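Local coordinates for putative hyaluronoglucosaminidase (Clostridium perfringens, PDB 6PWI), which probably acts as a hexosaminidase of glycoside hydrolase family 84, this chain carrying the N-terminal mixed-sheet domain, the catalytic barrel and a helical C-terminal part, at residues P40-Y45 and L170-S175; N124-V129 and T144-Y149. All blocks are in the same frame, centred on the assembly; numbering follows the deposited sequence.

How the contacts relate
Both contacts lie in the N-terminal domain that precedes the (beta/alpha)8 barrel, their centres about 11 Å apart, and both are tied to its mixed sheet. Contact 1 adds strand 43-46 to one side of strand 165-175, while contact 2 sets helix 144-158 against the start of strand 127-133, the neighbour of strand 165-175 in the same sheet. The two meet directly where Asp173 N lies 2.9 Å from His128 O, a probable hydrogen bond. Contact 1 is partly buried and rests on backbone and side-chain hydrogen bonds with a solvated ion pair; contact 2 is buried and has no direct hydrogen bond between its segments, relying on packing and one bridging water.

Contact 1: P40-Y45 and L170-S175; sequences PQSIKY and LIEDYS
Gln41 lies flat over the ring of Tyr174: CG stands 3.5 Å from the ring centroid, nearly on its normal, and the amide is stacked with its plane 9° from that of the ring. A bend at chi2 (-79°) folds the chain over the phenol, and NE2 donates to Tyr174 O at 3.1 Å from above the carbonyl plane. The backbone of Gln41 is gripped too, its N giving a nearly straight 2.9 Å bond to Asp173 OD1. That oxygen also accepts from Tyr174 N, which reaches it from the opposite face of the carboxylate, and from Trp444 NE1, so the aspartate is held from several sides. Glu172 N bonds to Ser42 O just before strand 43-46 begins, and within the antiparallel strands a reciprocal backbone pair joins Lys44 and Leu170. Ile43 and Ile171 lie side by side on one face, their CG1 atoms 3.7 Å apart. On the other, Lys44 NZ forms a long salt bridge of 3.5 Å to Glu172 OE1, and a water links that carboxylate oxygen to Ser42 OG and Leu170 O. Strand 165-175 is bonded to strand 127-133 as well, making this an antiparallel edge of the mixed sheet in the family 20 domain 2-like region, away from the predicted catalytic residue.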
# COMPACT_ATOMS: atom_id res chain seq x y z
N PRO A 40 -11.23 1.96 12.36
CA PRO A 40 -12.28 0.96 12.53
C PRO A 40 -13.62 1.59 12.18
O PRO A 40 -13.82 2.79 12.36
CB PRO A 40 -12.20 0.63 14.03
CG PRO A 40 -10.80 1.02 14.41
CD PRO A 40 -10.54 2.28 13.62
N GLN A 41 -14.53 0.76 11.67
CA GLN A 41 -15.85 1.24 11.29
C GLN A 41 -16.56 1.78 12.53
O GLN A 41 -17.30 2.76 12.44
CB GLN A 41 -16.64 0.14 10.59
CG GLN A 41 -15.97 -0.36 9.32
CD GLN A 41 -16.15 0.52 8.11
OE1 GLN A 41 -16.97 1.43 8.08
NE2 GLN A 41 -15.39 0.23 7.06
N SER A 42 -16.30 1.16 13.69
CA SER A 42 -16.95 1.55 14.94
C SER A 42 -16.13 1.07 16.14
O SER A 42 -15.85 -0.12 16.27
CB SER A 42 -18.36 1.02 15.00
OG SER A 42 -18.97 1.38 16.23
N ILE A 43 -15.76 2.01 17.01
CA ILE A 43 -15.10 1.69 18.27
C ILE A 43 -15.79 2.46 19.40
O ILE A 43 -16.13 3.64 19.27
CB ILE A 43 -13.58 1.94 18.20
CG1 ILE A 43 -12.88 1.41 19.45
CG2 ILE A 43 -13.26 3.41 17.95
CD1 ILE A 43 -11.37 1.41 19.38
N LYS A 44 -16.02 1.75 20.52
CA LYS A 44 -16.71 2.30 21.67
C LYS A 44 -15.89 2.03 22.92
O LYS A 44 -15.34 0.94 23.09
CB LYS A 44 -18.11 1.69 21.79
CG LYS A 44 -19.11 2.24 20.79
CD LYS A 44 -20.31 1.35 20.56
CE LYS A 44 -21.30 1.99 19.62
NZ LYS A 44 -22.30 0.99 19.16
N TYR A 45 -15.81 3.05 23.77
CA TYR A 45 -15.11 2.97 25.05
C TYR A 45 -16.13 3.15 26.18
O TYR A 45 -17.15 3.81 26.01
CB TYR A 45 -14.03 4.05 25.11
CG TYR A 45 -12.89 3.86 24.15
CD1 TYR A 45 -11.72 3.22 24.54
CD2 TYR A 45 -12.97 4.32 22.84
CE1 TYR A 45 -10.66 3.05 23.67
CE2 TYR A 45 -11.91 4.14 21.95
CZ TYR A 45 -10.76 3.51 22.37
OH TYR A 45 -9.71 3.33 21.51
N LEU A 170 -15.18 -1.86 22.77
CA LEU A 170 -15.84 -2.75 21.83
C LEU A 170 -15.66 -2.22 20.41
O LEU A 170 -16.18 -1.16 20.06
CB LEU A 170 -17.32 -2.86 22.22
CG LEU A 170 -18.19 -3.72 21.30
CD1 LEU A 170 -18.00 -5.20 21.60
CD2 LEU A 170 -19.66 -3.34 21.45
N ILE A 171 -14.89 -2.96 19.60
CA ILE A 171 -14.71 -2.66 18.19
C ILE A 171 -15.70 -3.50 17.41
O ILE A 171 -15.74 -4.72 17.57
CB ILE A 171 -13.26 -2.93 17.73
CG1 ILE A 171 -12.22 -2.11 18.50
CG2 ILE A 171 -13.11 -2.73 16.23
CD1 ILE A 171 -10.79 -2.54 18.26
N GLU A 172 -16.50 -2.85 16.55
CA GLU A 172 -17.33 -3.57 15.60
C GLU A 172 -16.86 -3.20 14.19
O GLU A 172 -17.24 -2.15 13.67
CB GLU A 172 -18.81 -3.25 15.81
CG GLU A 172 -19.34 -3.69 17.17
CD GLU A 172 -20.64 -3.01 17.59
OE1 GLU A 172 -20.57 -1.98 18.33
OE2 GLU A 172 -21.72 -3.50 17.18
N ASP A 173 -16.03 -4.06 13.59
CA ASP A 173 -15.26 -3.65 12.43
C ASP A 173 -15.61 -4.51 11.21
O ASP A 173 -16.07 -5.64 11.34
CB ASP A 173 -13.76 -3.66 12.72
CG ASP A 173 -12.99 -2.58 11.98
OD1 ASP A 173 -13.59 -1.92 11.09
OD2 ASP A 173 -11.79 -2.41 12.28
N TYR A 174 -15.39 -3.92 10.03
CA TYR A 174 -15.53 -4.62 8.77
C TYR A 174 -14.85 -3.81 7.67
O TYR A 174 -14.47 -2.66 7.88
CB TYR A 174 -17.01 -4.85 8.45
CG TYR A 174 -17.80 -3.59 8.22
CD1 TYR A 174 -17.83 -2.98 6.97
CD2 TYR A 174 -18.53 -3.02 9.25
CE1 TYR A 174 -18.56 -1.82 6.77
CE2 TYR A 174 -19.27 -1.87 9.06
CZ TYR A 174 -19.28 -1.27 7.81
OH TYR A 174 -20.01 -0.13 7.64
N SER A 175 -14.70 -4.43 6.49
CA SER A 175 -14.05 -3.79 5.37
C SER A 175 -15.08 -3.36 4.33
O SER A 175 -16.01 -4.10 4.04
CB SER A 175 -13.03 -4.70 4.74
OG SER A 175 -12.38 -4.05 3.66
O HOH W 1 -18.40 -0.46 18.17

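Contact 2: N124-V129 and T144-Y149; sequences NHDAHV and TDSAFY. With EDO (1,2-ethanediol), chain I.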
# COMPACT_ATOMS: atom_id res chain seq x y z
N ASN A 124 -21.14 -8.25 6.48
CA ASN A 124 -20.14 -7.36 5.89
C ASN A 124 -18.83 -8.10 5.62
O ASN A 124 -18.57 -9.15 6.21
CB ASN A 124 -19.87 -6.16 6.78
CG ASN A 124 -21.06 -5.22 6.87
OD1 ASN A 124 -21.86 -5.15 5.94
ND2 ASN A 124 -21.17 -4.50 7.97
N HIS A 125 -18.00 -7.53 4.73
CA HIS A 125 -16.70 -8.09 4.41
C HIS A 125 -15.78 -8.06 5.63
O HIS A 125 -15.68 -7.04 6.31
CB HIS A 125 -16.03 -7.32 3.25
CG HIS A 125 -16.81 -7.26 1.98
ND1 HIS A 125 -17.21 -8.40 1.30
CD2 HIS A 125 -17.23 -6.21 1.25
CE1 HIS A 125 -17.86 -8.05 0.22
NE2 HIS A 125 -17.89 -6.71 0.16
N ASP A 126 -15.13 -9.20 5.89
CA ASP A 126 -14.07 -9.33 6.88
C ASP A 126 -14.57 -8.92 8.27
O ASP A 126 -13.78 -8.51 9.12
CB ASP A 126 -12.81 -8.58 6.44
CG ASP A 126 -12.19 -9.11 5.15
OD1 ASP A 126 -12.14 -10.35 4.99
OD2 ASP A 126 -11.75 -8.29 4.32
N ALA A 127 -15.88 -9.05 8.50
CA ALA A 127 -16.52 -8.53 9.70
C ALA A 127 -16.00 -9.25 10.94
O ALA A 127 -15.84 -10.47 10.94
CB ALA A 127 -18.02 -8.66 9.58
N HIS A 128 -15.74 -8.47 12.00
CA HIS A 128 -15.30 -9.04 13.26
C HIS A 128 -15.56 -8.06 14.39
O HIS A 128 -15.80 -6.88 14.15
CB HIS A 128 -13.82 -9.45 13.18
CG HIS A 128 -12.90 -8.29 13.02
ND1 HIS A 128 -12.63 -7.72 11.79
CD2 HIS A 128 -12.20 -7.57 13.93
CE1 HIS A 128 -11.80 -6.71 11.95
NE2 HIS A 128 -11.51 -6.60 13.25
N VAL A 129 -15.45 -8.56 15.62
CA VAL A 129 -15.71 -7.81 16.84
C VAL A 129 -14.54 -8.03 17.79
O VAL A 129 -14.07 -9.16 17.94
CB VAL A 129 -17.03 -8.27 17.48
CG1 VAL A 129 -17.20 -7.76 18.90
CG2 VAL A 129 -18.23 -7.91 16.62
N THR A 144 -11.88 -17.29 10.17
CA THR A 144 -10.56 -17.23 10.78
C THR A 144 -9.78 -16.00 10.30
O THR A 144 -9.13 -15.33 11.10
CB THR A 144 -9.83 -18.58 10.68
OG1 THR A 144 -8.76 -18.58 11.64
CG2 THR A 144 -9.31 -18.90 9.30
N ASP A 145 -9.88 -15.70 8.99
CA ASP A 145 -9.25 -14.52 8.40
C ASP A 145 -9.66 -13.26 9.16
O ASP A 145 -8.81 -12.43 9.49
CB ASP A 145 -9.56 -14.39 6.91
CG ASP A 145 -8.91 -15.44 6.02
OD1 ASP A 145 -7.93 -16.08 6.46
OD2 ASP A 145 -9.38 -15.61 4.88
N SER A 146 -10.97 -13.12 9.43
CA SER A 146 -11.50 -11.96 10.13
C SER A 146 -11.08 -11.94 11.60
O SER A 146 -10.87 -10.86 12.16
CB SER A 146 -12.99 -11.90 9.99
OG SER A 146 -13.35 -11.92 8.62
N ALA A 147 -10.95 -13.12 12.21
CA ALA A 147 -10.46 -13.18 13.57
C ALA A 147 -9.04 -12.62 13.61
O ALA A 147 -8.70 -11.85 14.50
CB ALA A 147 -10.53 -14.59 14.12
N PHE A 148 -8.24 -13.01 12.61
CA PHE A 148 -6.89 -12.52 12.41
C PHE A 148 -6.85 -10.99 12.38
O PHE A 148 -6.07 -10.39 13.12
CB PHE A 148 -6.30 -13.13 11.14
CG PHE A 148 -4.83 -12.86 10.91
CD1 PHE A 148 -3.88 -13.82 11.22
CD2 PHE A 148 -4.41 -11.67 10.34
CE1 PHE A 148 -2.53 -13.59 10.98
CE2 PHE A 148 -3.07 -11.44 10.11
CZ PHE A 148 -2.13 -12.39 10.43
N TYR A 149 -7.70 -10.37 11.55
CA TYR A 149 -7.79 -8.91 11.51
C TYR A 149 -8.09 -8.34 12.90
O TYR A 149 -7.48 -7.34 13.30
CB TYR A 149 -8.80 -8.42 10.47
CG TYR A 149 -8.59 -9.00 9.09
CD1 TYR A 149 -7.31 -9.16 8.57
CD2 TYR A 149 -9.67 -9.39 8.31
CE1 TYR A 149 -7.11 -9.71 7.31
CE2 TYR A 149 -9.48 -9.94 7.05
CZ TYR A 149 -8.19 -10.10 6.55
OH TYR A 149 -8.00 -10.64 5.31
C1 EDO I . -16.79 -12.04 1.85
O1 EDO I . -17.91 -11.51 2.52
C2 EDO I . -15.57 -11.88 2.68
O2 EDO I . -15.90 -11.66 4.04
O HOH W 2 -10.03 -10.83 3.74
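A type II beta turn from Asn124 to Ala127 leads into strand 127-133, and the contact packs this corner against the first turns of helix 144-158. Ser146 sits closest to the bend: its OG lies 3.2 Å from Asp126 CA, while its CB packs 3.3 Å from Ala127 O. The His128 ring presents a face to the helix backbone, with Ser146 O 3.4 Å from CG and Tyr149 CB near CE1. With CG placed between backbone N and carbonyl carbon (chi1 66°), the imidazole reaches back to the corner, where His128 ND1 donates to Asp126 O at 3.0 Å, almost straight at 176°. The acceptor lies in the ring plane, and the bond fixes the rotation of the histidine against the helix. Asp126 meets Tyr149 at the ring edge, OD1 lying 3.4 Å from CE2, and the carboxylate is turned 76° from the ring plane. A water bridges the two polar ends, donating to Asp126 OD1 and hydrogen-bonded to Tyr149 OH. One face of the tyrosine ring is covered by Asp145 O, one turn earlier in the helix. At the turn, O2 of a 1,2-ethanediol, probably from the crystallisation liquor, accepts a 3.2 Å bond from Asp126 N, and its O1 makes a weak one with His125 ND1.

Arg180, at the start of the first barrel strand (179-184), forms a salt bridge with Asp126 OD2 and a cation-pi contact with Tyr149, joining this corner to the barrel. Strand 127-133 itself lies between strands 136-141 and 165-175, and helix 144-158 follows 136-141 and leads on toward 165-175, with Phe148 turned to helix 66-78.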